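Local atomic coordinates of PKS (Streptomyces albus, PDB entry 4OQJ), a protein that probably carries out chain-extending condensation through the ketosynthase domain of an AT-less type I polyketide synthase in oxazolomycin biosynthesis. Residues A280-S292 and G304-V318. Residues are numbered along the deposited sequence; the frame is centred on the assembly and turned at random.
Sequences AVIKGTAVNNDGS and GQAAVVAEAQEIADV. With K (potassium ion), chain B.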
loop_
_atom_site.group_PDB
_atom_site.type_symbol
_atom_site.label_atom_id
_atom_site.label_comp_id
_atom_site.label_asym_id
_atom_site.label_seq_id
_atom_site.Cartn_x
_atom_site.Cartn_y
_atom_site.Cartn_z
ATOM N N ALA A 280 -10.224 19.636 8.498
ATOM C CA ALA A 280 -11.401 19.004 7.904
ATOM C C ALA A 280 -11.507 17.598 8.475
ATOM O O ALA A 280 -10.561 17.130 9.119
ATOM C CB ALA A 280 -11.287 18.974 6.386
ATOM N N VAL A 281 -12.628 16.918 8.229
ATOM C CA VAL A 281 -12.843 15.556 8.718
ATOM C C VAL A 281 -13.112 14.606 7.542
ATOM O O VAL A 281 -13.970 14.852 6.719
ATOM C CB VAL A 281 -14.014 15.486 9.711
ATOM C CG1 VAL A 281 -14.215 14.068 10.224
ATOM C CG2 VAL A 281 -13.791 16.454 10.870
ATOM N N ILE A 282 -12.335 13.537 7.465
ATOM C CA ILE A 282 -12.572 12.463 6.509
ATOM C C ILE A 282 -13.560 11.498 7.148
ATOM O O ILE A 282 -13.295 10.924 8.213
ATOM C CB ILE A 282 -11.265 11.771 6.128
ATOM C CG1 ILE A 282 -10.369 12.763 5.381
ATOM C CG2 ILE A 282 -11.531 10.538 5.259
ATOM C CD1 ILE A 282 -8.965 12.275 5.163
ATOM N N LYS A 283 -14.726 11.386 6.522
ATOM C CA LYS A 283 -15.831 10.588 7.035
ATOM C C LYS A 283 -15.730 9.162 6.543
ATOM O O LYS A 283 -16.201 8.226 7.198
ATOM C CB LYS A 283 -17.168 11.189 6.595
ATOM C CG LYS A 283 -17.351 12.664 6.935
ATOM C CD LYS A 283 -17.674 12.873 8.399
ATOM C CE LYS A 283 -19.081 12.394 8.760
ATOM N NZ LYS A 283 -19.314 12.490 10.229
ATOM N N GLY A 284 -15.121 8.995 5.372
ATOM C CA GLY A 284 -15.007 7.681 4.777
ATOM C C GLY A 284 -14.248 7.712 3.463
ATOM O O GLY A 284 -14.089 8.769 2.836
ATOM N N THR A 285 -13.761 6.545 3.062
ATOM C CA THR A 285 -12.994 6.396 1.830
ATOM C C THR A 285 -13.304 5.044 1.224
ATOM O O THR A 285 -13.684 4.123 1.940
ATOM C CB THR A 285 -11.474 6.482 2.070
ATOM O OG1 THR A 285 -11.041 5.335 2.820
ATOM C CG2 THR A 285 -11.087 7.754 2.830
ATOM N N ALA A 286 -13.128 4.921 -0.085
ATOM C CA ALA A 286 -13.307 3.644 -0.755
ATOM C C ALA A 286 -12.349 3.554 -1.925
ATOM O O ALA A 286 -12.007 4.566 -2.540
ATOM C CB ALA A 286 -14.750 3.469 -1.211
ATOM N N VAL A 287 -11.893 2.334 -2.192
ATOM C CA VAL A 287 -11.032 2.038 -3.317
ATOM C C VAL A 287 -11.523 0.757 -3.966
ATOM O O VAL A 287 -11.858 -0.198 -3.264
ATOM C CB VAL A 287 -9.553 1.871 -2.888
ATOM C CG1 VAL A 287 -8.676 1.452 -4.085
ATOM C CG2 VAL A 287 -9.041 3.135 -2.248
ATOM N N ASN A 288 -11.578 0.735 -5.297
ATOM C CA ASN A 288 -11.886 -0.476 -6.017
ATOM C C ASN A 288 -11.077 -0.513 -7.316
ATOM O O ASN A 288 -10.230 0.359 -7.556
ATOM C CB ASN A 288 -13.403 -0.590 -6.269
ATOM C CG ASN A 288 -13.916 0.394 -7.311
ATOM O OD1 ASN A 288 -13.142 1.041 -7.997
ATOM N ND2 ASN A 288 -15.242 0.490 -7.445
ATOM N N ASN A 289 -11.293 -1.539 -8.121
ATOM C CA ASN A 289 -10.726 -1.567 -9.467
ATOM C C ASN A 289 -11.814 -1.946 -10.448
ATOM O O ASN A 289 -12.728 -2.722 -10.114
ATOM C CB ASN A 289 -9.541 -2.534 -9.561
ATOM C CG ASN A 289 -8.813 -2.440 -10.891
ATOM O OD1 ASN A 289 -9.253 -3.005 -11.907
ATOM N ND2 ASN A 289 -7.702 -1.718 -10.900
ATOM N N ASP A 290 -11.715 -1.416 -11.665
ATOM C CA ASP A 290 -12.676 -1.722 -12.731
ATOM C C ASP A 290 -12.738 -3.202 -13.088
ATOM O O ASP A 290 -13.775 -3.703 -13.548
ATOM C CB ASP A 290 -12.327 -0.942 -13.996
ATOM C CG ASP A 290 -12.482 0.549 -13.824
ATOM O OD1 ASP A 290 -13.267 0.959 -12.948
ATOM O OD2 ASP A 290 -11.817 1.298 -14.565
ATOM N N GLY A 291 -11.619 -3.902 -12.910
ATOM C CA GLY A 291 -11.547 -5.278 -13.346
ATOM C C GLY A 291 -11.545 -5.322 -14.864
ATOM O O GLY A 291 -11.044 -4.395 -15.511
ATOM N N SER A 292 -12.109 -6.380 -15.432
ATOM C CA SER A 292 -11.957 -6.662 -16.853
ATOM C C SER A 292 -13.041 -6.036 -17.724
ATOM O O SER A 292 -12.866 -5.917 -18.932
ATOM C CB SER A 292 -11.963 -8.179 -17.103
ATOM O OG SER A 292 -10.813 -8.790 -16.526
ATOM N N GLY A 304 -17.329 1.169 -12.478
ATOM C CA GLY A 304 -16.291 1.208 -11.467
ATOM C C GLY A 304 -16.338 2.504 -10.680
ATOM O O GLY A 304 -16.237 2.514 -9.450
ATOM N N GLN A 305 -16.479 3.612 -11.392
ATOM C CA GLN A 305 -16.585 4.923 -10.753
ATOM C C GLN A 305 -17.855 5.020 -9.894
ATOM O O GLN A 305 -17.805 5.429 -8.731
ATOM C CB GLN A 305 -16.594 6.038 -11.796
ATOM C CG GLN A 305 -15.305 6.231 -12.582
ATOM C CD GLN A 305 -15.427 7.393 -13.576
ATOM O OE1 GLN A 305 -16.200 8.322 -13.363
ATOM N NE2 GLN A 305 -14.686 7.325 -14.667
ATOM N N ALA A 306 -18.992 4.634 -10.457
ATOM C CA ALA A 306 -20.250 4.734 -9.718
ATOM C C ALA A 306 -20.159 3.932 -8.414
ATOM O O ALA A 306 -20.596 4.384 -7.355
ATOM C CB ALA A 306 -21.413 4.245 -10.579
ATOM N N ALA A 307 -19.578 2.741 -8.490
ATOM C CA ALA A 307 -19.480 1.876 -7.313
ATOM C C ALA A 307 -18.600 2.481 -6.227
ATOM O O ALA A 307 -18.937 2.428 -5.047
ATOM C CB ALA A 307 -18.944 0.512 -7.695
ATOM N N VAL A 308 -17.465 3.060 -6.593
ATOM C CA VAL A 308 -16.573 3.516 -5.533
ATOM C C VAL A 308 -17.180 4.753 -4.841
ATOM O O VAL A 308 -17.019 4.937 -3.633
ATOM C CB VAL A 308 -15.155 3.805 -6.062
ATOM C CG1 VAL A 308 -15.073 5.181 -6.726
ATOM C CG2 VAL A 308 -14.165 3.705 -4.934
ATOM N N VAL A 309 -17.929 5.567 -5.581
ATOM C CA VAL A 309 -18.570 6.736 -4.973
ATOM C C VAL A 309 -19.649 6.298 -3.980
ATOM O O VAL A 309 -19.706 6.769 -2.835
ATOM C CB VAL A 309 -19.169 7.655 -6.050
ATOM C CG1 VAL A 309 -20.044 8.768 -5.436
ATOM C CG2 VAL A 309 -18.051 8.259 -6.867
ATOM N N ALA A 310 -20.497 5.374 -4.412
ATOM C CA ALA A 310 -21.536 4.846 -3.544
ATOM C C ALA A 310 -20.918 4.191 -2.311
ATOM O O ALA A 310 -21.394 4.388 -1.197
ATOM C CB ALA A 310 -22.413 3.844 -4.315
ATOM N N GLU A 311 -19.849 3.427 -2.510
ATOM C CA GLU A 311 -19.195 2.691 -1.427
ATOM C C GLU A 311 -18.631 3.648 -0.392
ATOM O O GLU A 311 -18.723 3.418 0.809
ATOM C CB GLU A 311 -18.066 1.793 -1.965
ATOM C CG GLU A 311 -17.442 0.892 -0.898
ATOM C CD GLU A 311 -16.277 0.031 -1.399
ATOM O OE1 GLU A 311 -16.111 -0.147 -2.622
ATOM O OE2 GLU A 311 -15.525 -0.481 -0.553
ATOM N N ALA A 312 -18.041 4.737 -0.860
ATOM C CA ALA A 312 -17.486 5.739 0.063
ATOM C C ALA A 312 -18.589 6.398 0.897
ATOM O O ALA A 312 -18.441 6.575 2.110
ATOM C CB ALA A 312 -16.710 6.793 -0.711
ATOM N N GLN A 313 -19.700 6.752 0.258
ATOM C CA GLN A 313 -20.805 7.373 0.974
ATOM C C GLN A 313 -21.400 6.416 2.009
ATOM O O GLN A 313 -21.736 6.826 3.122
ATOM C CB GLN A 313 -21.894 7.832 -0.001
ATOM C CG GLN A 313 -21.474 8.997 -0.856
ATOM C CD GLN A 313 -22.546 9.421 -1.839
ATOM O OE1 GLN A 313 -23.580 8.771 -1.968
ATOM N NE2 GLN A 313 -22.300 10.517 -2.539
ATOM N N GLU A 314 -21.527 5.145 1.646
ATOM C CA GLU A 314 -22.096 4.154 2.556
ATOM C C GLU A 314 -21.206 4.005 3.771
ATOM O O GLU A 314 -21.680 3.965 4.896
ATOM C CB GLU A 314 -22.266 2.795 1.863
ATOM C CG GLU A 314 -23.391 2.736 0.857
ATOM C CD GLU A 314 -24.763 2.946 1.484
ATOM O OE1 GLU A 314 -24.911 2.738 2.712
ATOM O OE2 GLU A 314 -25.692 3.328 0.742
ATOM N N ILE A 315 -19.904 3.929 3.532
ATOM C CA ILE A 315 -18.932 3.759 4.603
ATOM C C ILE A 315 -18.939 4.973 5.530
ATOM O O ILE A 315 -18.797 4.852 6.751
ATOM C CB ILE A 315 -17.508 3.527 4.001
ATOM C CG1 ILE A 315 -17.188 2.038 3.972
ATOM C CG2 ILE A 315 -16.432 4.291 4.761
ATOM C CD1 ILE A 315 -16.899 1.441 5.334
ATOM N N ALA A 316 -19.079 6.150 4.937
ATOM C CA ALA A 316 -19.110 7.394 5.694
ATOM C C ALA A 316 -20.434 7.601 6.419
ATOM O O ALA A 316 -20.547 8.506 7.241
ATOM C CB ALA A 316 -18.854 8.581 4.765
ATOM N N ASP A 317 -21.432 6.786 6.090
ATOM C CA ASP A 317 -22.813 6.970 6.569
ATOM C C ASP A 317 -23.317 8.367 6.200
ATOM O O ASP A 317 -23.927 9.073 7.007
ATOM C CB ASP A 317 -22.924 6.744 8.081
ATOM C CG ASP A 317 -24.378 6.599 8.549
ATOM O OD1 ASP A 317 -25.246 6.219 7.727
ATOM O OD2 ASP A 317 -24.655 6.865 9.738
ATOM N N VAL A 318 -23.057 8.740 4.954
ATOM C CA VAL A 318 -23.397 10.050 4.426
ATOM C C VAL A 318 -24.339 9.857 3.242
ATOM O O VAL A 318 -24.000 9.177 2.275
ATOM C CB VAL A 318 -22.109 10.810 4.014
ATOM C CG1 VAL A 318 -22.388 11.951 3.064
ATOM C CG2 VAL A 318 -21.376 11.309 5.262
HETATM K K K B . -11.454 -6.192 -21.302
HETATM O O HOH W 1 -13.231 0.319 -0.169
HETATM O O HOH W 2 -10.842 -5.547 -24.360
HETATM O O HOH W 3 -9.327 -7.697 -19.774
HETATM O O HOH W 4 -12.447 -8.881 -21.469
HETATM O O HOH W 5 -14.503 -6.678 -21.953
#
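In the thiolase-fold core of this ketosynthase, Ala286 and Gly284 of strand 280-289 pack on Ala312 and Ala316 of helix 304-316, with Val308 beside them. The segment axes approach to 6.3 Å at 142°. Ala286 CB sits 3.5 Å from Ala312 N and 3.9 Å from Ala312 CB, while Glu311, in one of its two conformers, has CG anti to the backbone N (chi1 -174°) and lays its aliphatic stem alongside the same methyl. Arg131 of the second subunit makes a salt bridge with its OE1. At Gly284 the backbones close to 4.2 Å between its CA and Ala316 CA; Ile315 CG2 lies 3.7 Å from Gly284 CA. The strand runs between strands 23-31 and 441-448, antiparallel to both, and the helix covers one face of this sheet. Nearer the helix start, Asn288 ND2 reaches Gly304 O at 3.0 Å in a nearly straight bond (173°), lying in the carbonyl plane on a lone pair; the same oxygen accepts from Val308 N. Asn442 holds Asn288 OD1, so both ends of the amide are engaged. Beyond the strand, Ser292 O binds potassium at 2.8 Å, together with Lys294 O and Tyr178 OH of the second subunit.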